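Local structure of putrescine aminotransferase (6GWI) at residues N399-L404 against D444-Q449; L361-I366 against L438-L443; Q141-R146 against P175-I180. The protein probably catalyses the pyridoxal-5'-phosphate-dependent transfer of amino groups from amine donors such as putrescine, as a class-III aminotransferase. All blocks are in the same frame, centred on the assembly; numbering follows the deposited sequence.

Contact 1: N399-L404 against D444-Q449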
ATOM      1  N   ASN B 399      -0.400   5.504 -29.283  1.00 39.17           N
ATOM      2  CA  ASN B 399       0.497   6.434 -28.603  1.00 41.52           C
ATOM      3  C   ASN B 399       0.565   7.767 -29.335  1.00 44.60           C
ATOM      4  O   ASN B 399       0.653   8.827 -28.703  1.00 29.82           O
ATOM      5  CB  ASN B 399       1.893   5.826 -28.475  1.00 39.21           C
ATOM      6  CG  ASN B 399       1.919   4.610 -27.574  1.00 49.97           C
ATOM      7  OD1 ASN B 399       0.974   4.355 -26.827  1.00 45.85           O
ATOM      8  ND2 ASN B 399       3.009   3.859 -27.630  1.00 64.61           N
ATOM      9  N   LEU B 400       0.551   7.736 -30.670  1.00 40.88           N
ATOM     10  CA  LEU B 400       0.551   8.976 -31.438  1.00 43.29           C
ATOM     11  C   LEU B 400      -0.713   9.781 -31.169  1.00 35.30           C
ATOM     12  O   LEU B 400      -0.653  10.992 -30.928  1.00 34.68           O
ATOM     13  CB  LEU B 400       0.686   8.673 -32.931  1.00 42.59           C
ATOM     14  CG  LEU B 400       0.643   9.892 -33.855  1.00 49.33           C
ATOM     15  CD1 LEU B 400       1.737  10.894 -33.503  1.00 45.81           C
ATOM     16  CD2 LEU B 400       0.772   9.454 -35.307  1.00 43.92           C
ATOM     17  N   CYS B 401      -1.875   9.124 -31.218  1.00 29.56           N
ATOM     18  CA  CYS B 401      -3.120   9.808 -30.888  1.00 40.01           C
ATOM     19  C   CYS B 401      -3.081  10.361 -29.469  1.00 43.68           C
ATOM     20  O   CYS B 401      -3.537  11.482 -29.220  1.00 30.39           O
ATOM     21  CB  CYS B 401      -4.303   8.856 -31.056  1.00 41.72           C
ATOM     22  SG  CYS B 401      -5.910   9.658 -30.884  1.00 41.14           S
ATOM     23  N   ARG B 402      -2.539   9.583 -28.526  1.00 32.11           N
ATOM     24  CA  ARG B 402      -2.428  10.031 -27.140  1.00 32.15           C
ATOM     25  C   ARG B 402      -1.592  11.301 -27.028  1.00 33.49           C
ATOM     26  O   ARG B 402      -1.970  12.248 -26.329  1.00 33.96           O
ATOM     27  CB  ARG B 402      -1.815   8.917 -26.292  1.00 27.64           C
ATOM     28  CG  ARG B 402      -1.484   9.303 -24.858  1.00 35.47           C
ATOM     29  CD  ARG B 402      -0.495   8.315 -24.268  1.00 36.58           C
ATOM     30  NE  ARG B 402       0.822   8.473 -24.876  1.00 31.99           N
ATOM     31  CZ  ARG B 402       1.791   7.566 -24.817  1.00 40.19           C
ATOM     32  NH1 ARG B 402       1.593   6.420 -24.179  1.00 41.20           N
ATOM     33  NH2 ARG B 402       2.956   7.807 -25.403  1.00 44.73           N
ATOM     34  N   ASP B 403      -0.422  11.319 -27.672  1.00 30.00           N
ATOM     35  CA  ASP B 403       0.451  12.485 -27.582  1.00 36.55           C
ATOM     36  C   ASP B 403      -0.163  13.684 -28.293  1.00 36.87           C
ATOM     37  O   ASP B 403      -0.001  14.827 -27.850  1.00 38.36           O
ATOM     38  CB  ASP B 403       1.826  12.157 -28.163  1.00 36.39           C
ATOM     39  CG  ASP B 403       2.519  11.033 -27.417  1.00 35.31           C
ATOM     40  OD1 ASP B 403       2.154  10.777 -26.253  1.00 46.77           O
ATOM     41  OD2 ASP B 403       3.433  10.409 -27.991  1.00 43.07           O
ATOM     42  N   LEU B 404      -0.858  13.446 -29.406  1.00 32.86           N
ATOM     43  CA  LEU B 404      -1.530  14.537 -30.100  1.00 34.94           C
ATOM     44  C   LEU B 404      -2.704  15.077 -29.295  1.00 38.25           C
ATOM     45  O   LEU B 404      -3.009  16.271 -29.376  1.00 34.21           O
ATOM     46  CB  LEU B 404      -1.993  14.077 -31.481  1.00 43.99           C
ATOM     47  CG  LEU B 404      -0.886  13.909 -32.525  1.00 39.50           C
ATOM     48  CD1 LEU B 404      -1.452  13.301 -33.801  1.00 44.76           C
ATOM     49  CD2 LEU B 404      -0.196  15.237 -32.826  1.00 41.67           C
ATOM     50  N   ASP B 444      -8.024  13.475 -36.317  1.00 44.33           N
ATOM     51  CA  ASP B 444      -7.713  14.028 -37.629  1.00 54.12           C
ATOM     52  C   ASP B 444      -6.206  14.082 -37.853  1.00 46.67           C
ATOM     53  O   ASP B 444      -5.700  13.632 -38.887  1.00 44.63           O
ATOM     54  CB  ASP B 444      -8.314  15.429 -37.772  1.00 60.12           C
ATOM     55  CG  ASP B 444      -9.828  15.421 -37.789  1.00 49.03           C
ATOM     56  OD1 ASP B 444     -10.423  14.345 -37.998  1.00 46.99           O
ATOM     57  OD2 ASP B 444     -10.423  16.503 -37.601  1.00 51.71           O
ATOM     58  N   GLU B 445      -5.470  14.645 -36.889  1.00 44.35           N
ATOM     59  CA  GLU B 445      -4.027  14.784 -37.045  1.00 47.84           C
ATOM     60  C   GLU B 445      -3.328  13.430 -37.019  1.00 49.95           C
ATOM     61  O   GLU B 445      -2.307  13.249 -37.693  1.00 38.97           O
ATOM     62  CB  GLU B 445      -3.464  15.703 -35.956  1.00 33.78           C
ATOM     63  CG  GLU B 445      -3.889  17.163 -36.111  1.00 39.09           C
ATOM     64  CD  GLU B 445      -3.781  17.970 -34.825  1.00 46.02           C
ATOM     65  OE1 GLU B 445      -3.449  17.391 -33.768  1.00 48.91           O
ATOM     66  OE2 GLU B 445      -4.025  19.195 -34.876  1.00 48.44           O
ATOM     67  N   THR B 446      -3.860  12.470 -36.257  1.00 43.17           N
ATOM     68  CA  THR B 446      -3.300  11.122 -36.261  1.00 53.08           C
ATOM     69  C   THR B 446      -3.464  10.469 -37.628  1.00 54.18           C
ATOM     70  O   THR B 446      -2.510   9.916 -38.186  1.00 33.14           O
ATOM     71  CB  THR B 446      -3.972  10.268 -35.184  1.00 56.17           C
ATOM     72  OG1 THR B 446      -3.781  10.871 -33.898  1.00 51.10           O
ATOM     73  CG2 THR B 446      -3.393   8.856 -35.177  1.00 50.88           C
ATOM     74  N   ALA B 447      -4.678  10.519 -38.182  1.00 53.07           N
ATOM     75  CA  ALA B 447      -4.928   9.883 -39.469  1.00 47.01           C
ATOM     76  C   ALA B 447      -4.063  10.493 -40.564  1.00 52.69           C
ATOM     77  O   ALA B 447      -3.517   9.771 -41.407  1.00 64.91           O
ATOM     78  CB  ALA B 447      -6.408   9.993 -39.831  1.00 35.75           C
ATOM     79  N   ARG B 448      -3.927  11.823 -40.574  1.00 47.60           N
ATOM     80  CA  ARG B 448      -3.110  12.461 -41.599  1.00 47.05           C
ATOM     81  C   ARG B 448      -1.656  12.005 -41.507  1.00 54.60           C
ATOM     82  O   ARG B 448      -1.029  11.685 -42.523  1.00 60.37           O
ATOM     83  CB  ARG B 448      -3.201  13.989 -41.508  1.00 43.65           C
ATOM     84  CG  ARG B 448      -4.360  14.570 -42.318  1.00 74.64           C
ATOM     85  CD  ARG B 448      -4.377  16.100 -42.358  1.00109.73           C
ATOM     86  NE  ARG B 448      -4.484  16.775 -41.068  1.00107.28           N
ATOM     87  CZ  ARG B 448      -5.617  17.245 -40.550  1.00 86.28           C
ATOM     88  NH1 ARG B 448      -6.769  17.106 -41.197  1.00 89.66           N
ATOM     89  NH2 ARG B 448      -5.597  17.861 -39.376  1.00 67.83           N
ATOM     90  N   GLN B 449      -1.102  11.969 -40.291  1.00 49.77           N
ATOM     91  CA  GLN B 449       0.310  11.637 -40.138  1.00 58.12           C
ATOM     92  C   GLN B 449       0.622  10.199 -40.537  1.00 73.54           C
ATOM     93  O   GLN B 449       1.708   9.930 -41.061  1.00 73.56           O
ATOM     94  CB  GLN B 449       0.755  11.861 -38.692  1.00 53.28           C
ATOM     95  CG  GLN B 449       2.199  11.451 -38.447  1.00 60.66           C
ATOM     96  CD  GLN B 449       2.771  12.007 -37.161  1.00 68.60           C
ATOM     97  OE1 GLN B 449       2.287  13.006 -36.628  1.00 71.84           O
ATOM     98  NE2 GLN B 449       3.809  11.355 -36.650  1.00 66.53           N
TER
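Leu404 reaches across to the turn of helix 429-450 that carries Glu445 and Thr446, its CD1 methyl lying 3.4 Å from Thr446 OG1 and 3.8 Å from Glu445 CB. Its CG stands beside the backbone N and anti to the carbonyl carbon (chi1 -74°), which points the isobutyl group at this turn; CD1 sits against Thr446 and Glu445 CB, while CD2 is 4.0 Å from Glu445 OE1. One turn earlier, Leu400 holds its CG the other way, anti to the backbone N (chi1 178°), and lays both methyls against the extended chain of Gln449; CD2 comes 3.7 Å from Gln449 CD, so the amide is met by hydrocarbon from both branches. Between the leucines the helices come nearest, Cys401 CA standing 5.5 Å from Thr446 CA. Thr446 OG1 fills this point, 3.3 Å from Cys401 CA, while its CG2 approaches Leu400 CD2. The segment axes pass 9.2 Å apart with their N-to-C directions 135° from each other, an inclined helix pair nearer antiparallel than parallel in the C-terminal part of the chain.

Thr446 and Glu445 find their polar partners elsewhere. Thr446 OG1 is hydrogen-bonded back to Ala442 O of its own helix, and Glu445 OE1 takes the ND2 of Asn408, a polar tie just past the end of helix 397-407. Between the two segments the contact is van der Waals packing, and the threonine hydroxyl can lie against carbon probably because Ala442 O satisfies it.

Contact 2: L361-I366 against L438-L443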
ATOM      1  N   LEU B 361     -18.148   9.996 -33.077  1.00 64.99           N
ATOM      2  CA  LEU B 361     -16.801   9.714 -33.551  1.00 60.29           C
ATOM      3  C   LEU B 361     -16.701   8.420 -34.353  1.00 49.24           C
ATOM      4  O   LEU B 361     -15.626   8.126 -34.884  1.00 40.55           O
ATOM      5  CB  LEU B 361     -15.829   9.647 -32.367  1.00 60.94           C
ATOM      6  CG  LEU B 361     -15.617  10.945 -31.586  1.00 64.67           C
ATOM      7  CD1 LEU B 361     -14.865  10.678 -30.291  1.00 77.21           C
ATOM      8  CD2 LEU B 361     -14.870  11.965 -32.434  1.00 59.92           C
ATOM      9  N   VAL B 362     -17.786   7.646 -34.462  1.00 76.74           N
ATOM     10  CA  VAL B 362     -17.702   6.352 -35.133  1.00 73.55           C
ATOM     11  C   VAL B 362     -17.485   6.521 -36.631  1.00 70.89           C
ATOM     12  O   VAL B 362     -16.937   5.627 -37.289  1.00 68.68           O
ATOM     13  CB  VAL B 362     -18.963   5.511 -34.852  1.00 74.77           C
ATOM     14  CG1 VAL B 362     -19.173   5.345 -33.355  1.00 75.40           C
ATOM     15  CG2 VAL B 362     -20.190   6.139 -35.509  1.00 75.75           C
ATOM     16  N   ASP B 363     -17.912   7.645 -37.200  1.00 61.26           N
ATOM     17  CA  ASP B 363     -17.753   7.891 -38.627  1.00 62.90           C
ATOM     18  C   ASP B 363     -16.396   8.490 -38.981  1.00 62.22           C
ATOM     19  O   ASP B 363     -16.168   8.820 -40.148  1.00 59.94           O
ATOM     20  CB  ASP B 363     -18.880   8.801 -39.138  1.00 64.14           C
ATOM     21  CG  ASP B 363     -18.989  10.101 -38.364  1.00 82.28           C
ATOM     22  OD1 ASP B 363     -20.113  10.641 -38.274  1.00 84.68           O
ATOM     23  OD2 ASP B 363     -17.968  10.568 -37.816  1.00 90.21           O
ATOM     24  N   HIS B 364     -15.495   8.640 -38.013  1.00 52.29           N
ATOM     25  CA  HIS B 364     -14.172   9.165 -38.307  1.00 66.89           C
ATOM     26  C   HIS B 364     -13.378   8.152 -39.134  1.00 83.23           C
ATOM     27  O   HIS B 364     -13.571   6.941 -38.998  1.00106.56           O
ATOM     28  CB  HIS B 364     -13.421   9.478 -37.015  1.00 68.41           C
ATOM     29  CG  HIS B 364     -12.158  10.254 -37.225  1.00 52.33           C
ATOM     30  ND1 HIS B 364     -10.975   9.660 -37.612  1.00 46.26           N
ATOM     31  CD2 HIS B 364     -11.887  11.574 -37.090  1.00 45.03           C
ATOM     32  CE1 HIS B 364     -10.035  10.582 -37.720  1.00 47.42           C
ATOM     33  NE2 HIS B 364     -10.561  11.751 -37.404  1.00 50.80           N
ATOM     34  N   PRO B 365     -12.483   8.625 -40.005  1.00 62.92           N
ATOM     35  CA  PRO B 365     -11.756   7.689 -40.879  1.00 57.99           C
ATOM     36  C   PRO B 365     -11.007   6.570 -40.164  1.00 54.49           C
ATOM     37  O   PRO B 365     -10.823   5.506 -40.769  1.00 46.70           O
ATOM     38  CB  PRO B 365     -10.788   8.611 -41.640  1.00 55.63           C
ATOM     39  CG  PRO B 365     -11.391   9.990 -41.569  1.00 57.70           C
ATOM     40  CD  PRO B 365     -12.502   9.992 -40.559  1.00 62.99           C
ATOM     41  N   ILE B 366     -10.573   6.746 -38.910  1.00 64.03           N
ATOM     42  CA  ILE B 366      -9.751   5.735 -38.255  1.00 60.87           C
ATOM     43  C   ILE B 366     -10.389   5.183 -36.981  1.00 46.14           C
ATOM     44  O   ILE B 366      -9.713   4.509 -36.205  1.00 38.03           O
ATOM     45  CB  ILE B 366      -8.331   6.262 -37.952  1.00 56.77           C
ATOM     46  CG1 ILE B 366      -8.376   7.494 -37.042  1.00 47.17           C
ATOM     47  CG2 ILE B 366      -7.576   6.550 -39.245  1.00 52.24           C
ATOM     48  CD1 ILE B 366      -7.040   7.808 -36.374  1.00 38.44           C
ATOM     49  N   LEU B 438     -11.791  17.992 -29.027  1.00 31.71           N
ATOM     50  CA  LEU B 438     -10.342  17.841 -28.974  1.00 28.70           C
ATOM     51  C   LEU B 438      -9.926  16.446 -29.420  1.00 33.37           C
ATOM     52  O   LEU B 438      -8.912  16.280 -30.108  1.00 36.69           O
ATOM     53  CB  LEU B 438      -9.835  18.118 -27.561  1.00 35.20           C
ATOM     54  CG  LEU B 438      -9.929  19.557 -27.058  1.00 42.17           C
ATOM     55  CD1 LEU B 438      -9.621  19.609 -25.572  1.00 42.52           C
ATOM     56  CD2 LEU B 438      -8.976  20.450 -27.835  1.00 46.66           C
ATOM     57  N   ALA B 439     -10.704  15.430 -29.041  1.00 40.36           N
ATOM     58  CA  ALA B 439     -10.433  14.075 -29.504  1.00 46.21           C
ATOM     59  C   ALA B 439     -10.452  14.004 -31.025  1.00 39.53           C
ATOM     60  O   ALA B 439      -9.533  13.454 -31.646  1.00 35.22           O
ATOM     61  CB  ALA B 439     -11.457  13.109 -28.905  1.00 43.32           C
ATOM     62  N   ARG B 440     -11.485  14.579 -31.649  1.00 36.95           N
ATOM     63  CA  ARG B 440     -11.599  14.514 -33.101  1.00 41.47           C
ATOM     64  C   ARG B 440     -10.431  15.224 -33.771  1.00 50.76           C
ATOM     65  O   ARG B 440      -9.889  14.742 -34.772  1.00 53.26           O
ATOM     66  CB  ARG B 440     -12.915  15.144 -33.551  1.00 37.79           C
ATOM     67  CG  ARG B 440     -13.210  14.972 -35.032  1.00 52.37           C
ATOM     68  CD  ARG B 440     -14.524  15.636 -35.416  1.00 62.42           C
ATOM     69  NE  ARG B 440     -15.665  15.117 -34.667  1.00 72.76           N
ATOM     70  CZ  ARG B 440     -16.409  14.074 -35.020  1.00 88.74           C
ATOM     71  NH1 ARG B 440     -16.148  13.395 -36.130  1.00 61.76           N
ATOM     72  NH2 ARG B 440     -17.425  13.710 -34.250  1.00143.21           N
ATOM     73  N   ARG B 441     -10.027  16.376 -33.228  1.00 36.43           N
ATOM     74  CA  ARG B 441      -8.881  17.095 -33.771  1.00 60.43           C
ATOM     75  C   ARG B 441      -7.627  16.231 -33.731  1.00 50.52           C
ATOM     76  O   ARG B 441      -6.874  16.169 -34.710  1.00 39.74           O
ATOM     77  CB  ARG B 441      -8.676  18.394 -32.990  1.00 77.34           C
ATOM     78  CG  ARG B 441      -7.676  19.361 -33.602  1.00 75.38           C
ATOM     79  CD  ARG B 441      -7.763  20.724 -32.922  1.00 67.55           C
ATOM     80  NE  ARG B 441      -9.124  21.256 -32.948  0.99 61.42           N
ATOM     81  CZ  ARG B 441      -9.586  22.192 -32.122  0.51 54.38           C
ATOM     82  NH1 ARG B 441      -8.801  22.711 -31.187  0.91 54.80           N
ATOM     83  NH2 ARG B 441     -10.842  22.603 -32.229  0.90 54.37           N
ATOM     84  N   ALA B 442      -7.396  15.539 -32.612  1.00 41.38           N
ATOM     85  CA  ALA B 442      -6.241  14.654 -32.511  1.00 41.08           C
ATOM     86  C   ALA B 442      -6.384  13.459 -33.444  1.00 42.26           C
ATOM     87  O   ALA B 442      -5.399  13.006 -34.038  1.00 38.43           O
ATOM     88  CB  ALA B 442      -6.064  14.189 -31.066  1.00 47.93           C
ATOM     89  N   LEU B 443      -7.602  12.931 -33.584  1.00 44.42           N
ATOM     90  CA  LEU B 443      -7.820  11.835 -34.519  1.00 43.21           C
ATOM     91  C   LEU B 443      -7.545  12.284 -35.948  1.00 46.37           C
ATOM     92  O   LEU B 443      -6.903  11.564 -36.721  1.00 53.18           O
ATOM     93  CB  LEU B 443      -9.244  11.304 -34.385  1.00 35.09           C
ATOM     94  CG  LEU B 443      -9.591  10.548 -33.102  1.00 34.66           C
ATOM     95  CD1 LEU B 443     -11.098  10.368 -33.016  1.00 37.31           C
ATOM     96  CD2 LEU B 443      -8.886   9.206 -33.048  1.00 40.67           C
TER
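His364 swings its CG anti to the backbone N (chi1 -169°), and Leu443 sets its own CG anti to the carbonyl carbon (chi1 -70°); the first torsion brings the imidazole under Leu443 CB, and the second directs the leucine methyls past the ring toward Leu361 and Ile366. The CH-pi contact measures 3.6 Å from Leu443 CB to the ring centroid, displaced toward the NE2 side, where Leu443 CB is 3.3 Å from His364 NE2. Pro365 CD covers the opposite face, so the ring is sandwiched. Its rotation is fixed further by both nitrogens: Ile366 N donates to His364 ND1 (3.2 Å) close to the ring plane, and NE2 is hydrogen-bonded to Asp444 OD1. With ND1 accepting, NE2 probably carries the proton toward that carboxylate.

Arg440 leaves the helix with its chain straight as far as a bend at chi3 (-58°), which turns the guanidinium across Leu361. Leu361 CD2 lies over one face of that group, 3.6 Å from Arg440 NH2, while Asp363 OD2 stands at its edge, in plane, making a long salt bridge of 3.8 Å to Arg440 NH1. A firmer hold comes from Ser360 O, which accepts a hydrogen bond from NH2. Beyond the guanidinium the contact is apolar: Leu361 CD2 meets Leu443 CD1, and Ile366 CD1 meets Leu443 CD2 at 4.1 Å, so the two methyls of Leu443 are shared between the ends of the loop.

Leu361 to His364 form a type I turn in the connection from helix 342-359 to strand 367-373, and this connection packs against helix 429-450. Leu379 and Leu381 of strand 376-381 also touch Leu443, and Cys401 of helix 397-407 approaches it as well.

Contact 3: Q141-R146 against P175-I180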
ATOM      1  N   GLN B 141      -7.305 -23.649  -3.045  1.00 22.53           N
ATOM      2  CA  GLN B 141      -6.339 -22.563  -3.002  1.00 24.01           C
ATOM      3  C   GLN B 141      -6.283 -21.739  -4.282  1.00 27.10           C
ATOM      4  O   GLN B 141      -5.892 -20.567  -4.253  1.00 21.66           O
ATOM      5  CB  GLN B 141      -4.931 -23.115  -2.760  1.00 26.73           C
ATOM      6  CG  GLN B 141      -4.770 -23.993  -1.555  1.00 43.04           C
ATOM      7  CD  GLN B 141      -3.383 -24.601  -1.493  1.00 62.37           C
ATOM      8  OE1 GLN B 141      -2.563 -24.217  -0.663  1.00 55.26           O
ATOM      9  NE2 GLN B 141      -3.110 -25.548  -2.386  1.00 83.47           N
ATOM     10  N   TRP B 142      -6.652 -22.339  -5.411  1.00 23.13           N
ATOM     11  CA  TRP B 142      -6.423 -21.700  -6.699  1.00 27.65           C
ATOM     12  C   TRP B 142      -7.349 -20.508  -6.905  1.00 17.54           C
ATOM     13  O   TRP B 142      -8.540 -20.559  -6.586  1.00 19.54           O
ATOM     14  CB  TRP B 142      -6.615 -22.705  -7.836  1.00 32.78           C
ATOM     15  CG  TRP B 142      -5.423 -23.583  -8.066  1.00 32.53           C
ATOM     16  CD1 TRP B 142      -5.125 -24.744  -7.414  1.00 26.24           C
ATOM     17  CD2 TRP B 142      -4.367 -23.376  -9.015  1.00 23.76           C
ATOM     18  NE1 TRP B 142      -3.952 -25.273  -7.896  1.00 31.64           N
ATOM     19  CE2 TRP B 142      -3.467 -24.452  -8.881  1.00 28.76           C
ATOM     20  CE3 TRP B 142      -4.096 -22.388  -9.968  1.00 23.31           C
ATOM     21  CZ2 TRP B 142      -2.318 -24.566  -9.659  1.00 26.25           C
ATOM     22  CZ3 TRP B 142      -2.954 -22.506 -10.741  1.00 25.57           C
ATOM     23  CH2 TRP B 142      -2.080 -23.585 -10.581  1.00 22.20           C
ATOM     24  N   ILE B 143      -6.786 -19.428  -7.437  1.00 20.00           N
ATOM     25  CA  ILE B 143      -7.537 -18.239  -7.821  1.00 25.47           C
ATOM     26  C   ILE B 143      -7.531 -18.172  -9.340  1.00 24.40           C
ATOM     27  O   ILE B 143      -6.466 -18.268  -9.963  1.00 22.46           O
ATOM     28  CB  ILE B 143      -6.929 -16.953  -7.235  1.00 33.11           C
ATOM     29  CG1 ILE B 143      -6.605 -17.117  -5.750  1.00 25.10           C
ATOM     30  CG2 ILE B 143      -7.866 -15.762  -7.465  1.00 29.20           C
ATOM     31  CD1 ILE B 143      -7.795 -17.230  -4.865  1.00 32.41           C
ATOM     32  N   ILE B 144      -8.704 -18.017  -9.936  1.00 22.19           N
ATOM     33  CA  ILE B 144      -8.822 -17.852 -11.379  1.00 22.72           C
ATOM     34  C   ILE B 144      -9.063 -16.376 -11.667  1.00 24.16           C
ATOM     35  O   ILE B 144     -10.094 -15.817 -11.279  1.00 21.73           O
ATOM     36  CB  ILE B 144      -9.936 -18.717 -11.972  1.00 24.65           C
ATOM     37  CG1 ILE B 144      -9.669 -20.195 -11.688  1.00 29.77           C
ATOM     38  CG2 ILE B 144     -10.047 -18.467 -13.464  1.00 19.54           C
ATOM     39  CD1 ILE B 144     -10.860 -21.084 -11.942  1.00 33.83           C
ATOM     40  N   GLY B 145      -8.100 -15.743 -12.339  1.00 24.27           N
ATOM     41  CA  GLY B 145      -8.284 -14.441 -12.929  1.00 28.90           C
ATOM     42  C   GLY B 145      -8.399 -14.525 -14.440  1.00 22.40           C
ATOM     43  O   GLY B 145      -8.565 -15.596 -15.024  1.00 24.06           O
ATOM     44  N   ARG B 146      -8.290 -13.364 -15.074  1.00 26.98           N
ATOM     45  CA  ARG B 146      -8.400 -13.276 -16.520  1.00 23.26           C
ATOM     46  C   ARG B 146      -7.155 -12.632 -17.109  1.00 26.97           C
ATOM     47  O   ARG B 146      -6.517 -11.775 -16.487  1.00 21.07           O
ATOM     48  CB  ARG B 146      -9.641 -12.480 -16.940  1.00 22.36           C
ATOM     49  CG  ARG B 146     -10.941 -13.086 -16.425  1.00 26.70           C
ATOM     50  CD  ARG B 146     -12.173 -12.314 -16.878  1.00 32.47           C
ATOM     51  NE  ARG B 146     -12.121 -10.906 -16.494  1.00 35.66           N
ATOM     52  CZ  ARG B 146     -13.136 -10.056 -16.623  1.00 28.57           C
ATOM     53  NH1 ARG B 146     -14.297 -10.469 -17.111  1.00 24.46           N
ATOM     54  NH2 ARG B 146     -12.990  -8.792 -16.250  1.00 30.13           N
ATOM     55  N   PRO B 175       2.063 -18.527  -5.909  1.00 25.09           N
ATOM     56  CA  PRO B 175       1.556 -19.758  -6.527  1.00 23.66           C
ATOM     57  C   PRO B 175       0.038 -19.829  -6.552  1.00 25.21           C
ATOM     58  O   PRO B 175      -0.663 -19.162  -5.789  1.00 21.92           O
ATOM     59  CB  PRO B 175       2.137 -20.869  -5.641  1.00 30.24           C
ATOM     60  CG  PRO B 175       3.302 -20.241  -4.958  1.00 25.03           C
ATOM     61  CD  PRO B 175       2.900 -18.819  -4.731  1.00 22.59           C
ATOM     62  N   GLY B 176      -0.467 -20.670  -7.452  1.00 18.36           N
ATOM     63  CA  GLY B 176      -1.874 -21.020  -7.449  1.00 23.92           C
ATOM     64  C   GLY B 176      -2.811 -20.017  -8.080  1.00 22.95           C
ATOM     65  O   GLY B 176      -3.967 -19.919  -7.654  1.00 21.51           O
ATOM     66  N   ILE B 177      -2.360 -19.282  -9.096  1.00 19.11           N
ATOM     67  CA  ILE B 177      -3.205 -18.353  -9.844  1.00 23.42           C
ATOM     68  C   ILE B 177      -3.275 -18.833 -11.287  1.00 21.90           C
ATOM     69  O   ILE B 177      -2.236 -18.975 -11.945  1.00 25.13           O
ATOM     70  CB  ILE B 177      -2.668 -16.913  -9.815  1.00 24.46           C
ATOM     71  CG1 ILE B 177      -2.240 -16.494  -8.410  1.00 21.86           C
ATOM     72  CG2 ILE B 177      -3.717 -15.959 -10.388  1.00 19.56           C
ATOM     73  CD1 ILE B 177      -3.311 -16.563  -7.392  1.00 30.19           C
ATOM     74  N   ALA B 178      -4.488 -19.046 -11.790  1.00 20.37           N
ATOM     75  CA  ALA B 178      -4.722 -19.360 -13.193  1.00 27.71           C
ATOM     76  C   ALA B 178      -5.398 -18.179 -13.881  1.00 26.27           C
ATOM     77  O   ALA B 178      -5.908 -17.264 -13.231  1.00 25.03           O
ATOM     78  CB  ALA B 178      -5.577 -20.622 -13.341  1.00 27.10           C
ATOM     79  N   HIS B 179      -5.369 -18.195 -15.213  1.00 18.18           N
ATOM     80  CA  HIS B 179      -5.920 -17.105 -16.011  1.00 18.22           C
ATOM     81  C   HIS B 179      -6.693 -17.636 -17.206  1.00 31.57           C
ATOM     82  O   HIS B 179      -6.185 -18.472 -17.959  1.00 33.24           O
ATOM     83  CB  HIS B 179      -4.805 -16.159 -16.466  1.00 23.91           C
ATOM     84  CG  HIS B 179      -4.138 -15.447 -15.334  1.00 32.37           C
ATOM     85  ND1 HIS B 179      -3.010 -15.933 -14.708  1.00 35.35           N
ATOM     86  CD2 HIS B 179      -4.463 -14.302 -14.692  1.00 28.58           C
ATOM     87  CE1 HIS B 179      -2.660 -15.107 -13.737  1.00 27.69           C
ATOM     88  NE2 HIS B 179      -3.525 -14.109 -13.707  1.00 39.21           N
ATOM     89  N   ILE B 180      -7.923 -17.156 -17.363  1.00 27.22           N
ATOM     90  CA  ILE B 180      -8.766 -17.511 -18.493  1.00 28.47           C
ATOM     91  C   ILE B 180      -8.848 -16.312 -19.436  1.00 28.88           C
ATOM     92  O   ILE B 180      -8.394 -15.211 -19.124  1.00 22.71           O
ATOM     93  CB  ILE B 180     -10.174 -17.961 -18.050  1.00 28.09           C
ATOM     94  CG1 ILE B 180     -10.889 -16.819 -17.323  1.00 20.63           C
ATOM     95  CG2 ILE B 180     -10.074 -19.190 -17.160  1.00 23.72           C
ATOM     96  CD1 ILE B 180     -12.311 -17.132 -16.912  1.00 22.90           C
TER
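Trp142 lays one face of its indole over Gly176, with Gly176 CA 3.7 Å from the centroid of the six-membered ring, while the backbone N of Ala178 lies at the ring edge. Beside the indole, four hydrogen bonds join the backbones. Ile143 uses both its polar groups on this neighbour: its N donates to Gly176 O (2.9 Å), nearly along the C=O axis, and its O accepts from Ala178 N (2.8 Å). Gly145 repeats the pattern, its N going to Ala178 O at 2.8 Å, with the donor tilted 25° from the carbonyl plane, and its O receiving Ile180 N at 2.9 Å. Ile143 and Gly145 thus each bond the residues flanking their partners, Ile177 and His179, the mark of parallel pairing. Both strands belong to the large-domain sheet, as in fold-type I PLP enzymes; 142-146 is joined on its other side to strand 217-222 through backbone hydrogen bonds of Trp142 and Ile144, the latter with Ala219. Ile143 and Ile177 lie side by side on the face toward helix 117-134, Ile177 CD1 being 3.6 Å from Ile143 CB, whereas Ile144, Ala178 and Ile180 face helix 194-212. Replacing Trp142 with an alanine would probably uncover Gly176 and open a gap beside Ala178 CB. Polar ends are satisfied outside the pair: Arg146 NH1 by Tyr238 OH, His179 NE2 by Leu160 O, and the carbonyls of Gln141 and Pro175 by the guanidinium of Arg129.

Contacts 1 and 2 are neighbours, their centres 10 Å apart, and both draw on helix 429-450. Their segments alternate along the chain. Helix 429-450 receives both helix 397-407 and the 361-366 loop. They are stitched by Asp444 OD1 and His364 NE2, 2.7 Å apart in a probable hydrogen bond, and by Cys401 SG on Leu443 CD2 (3.7 Å). Contact 3 closes earlier in the chain, its centre 38 Å from that of contact 1 and 39 Å from that of contact 2. Its Arg146 side chain lies about 9 Å from a bound pyridoxal-5'-phosphate, and a weak hydrogen bond from Arg146 NH2 to the backbone O of the pocket residue Glu223 gives an indirect, second-shell tie.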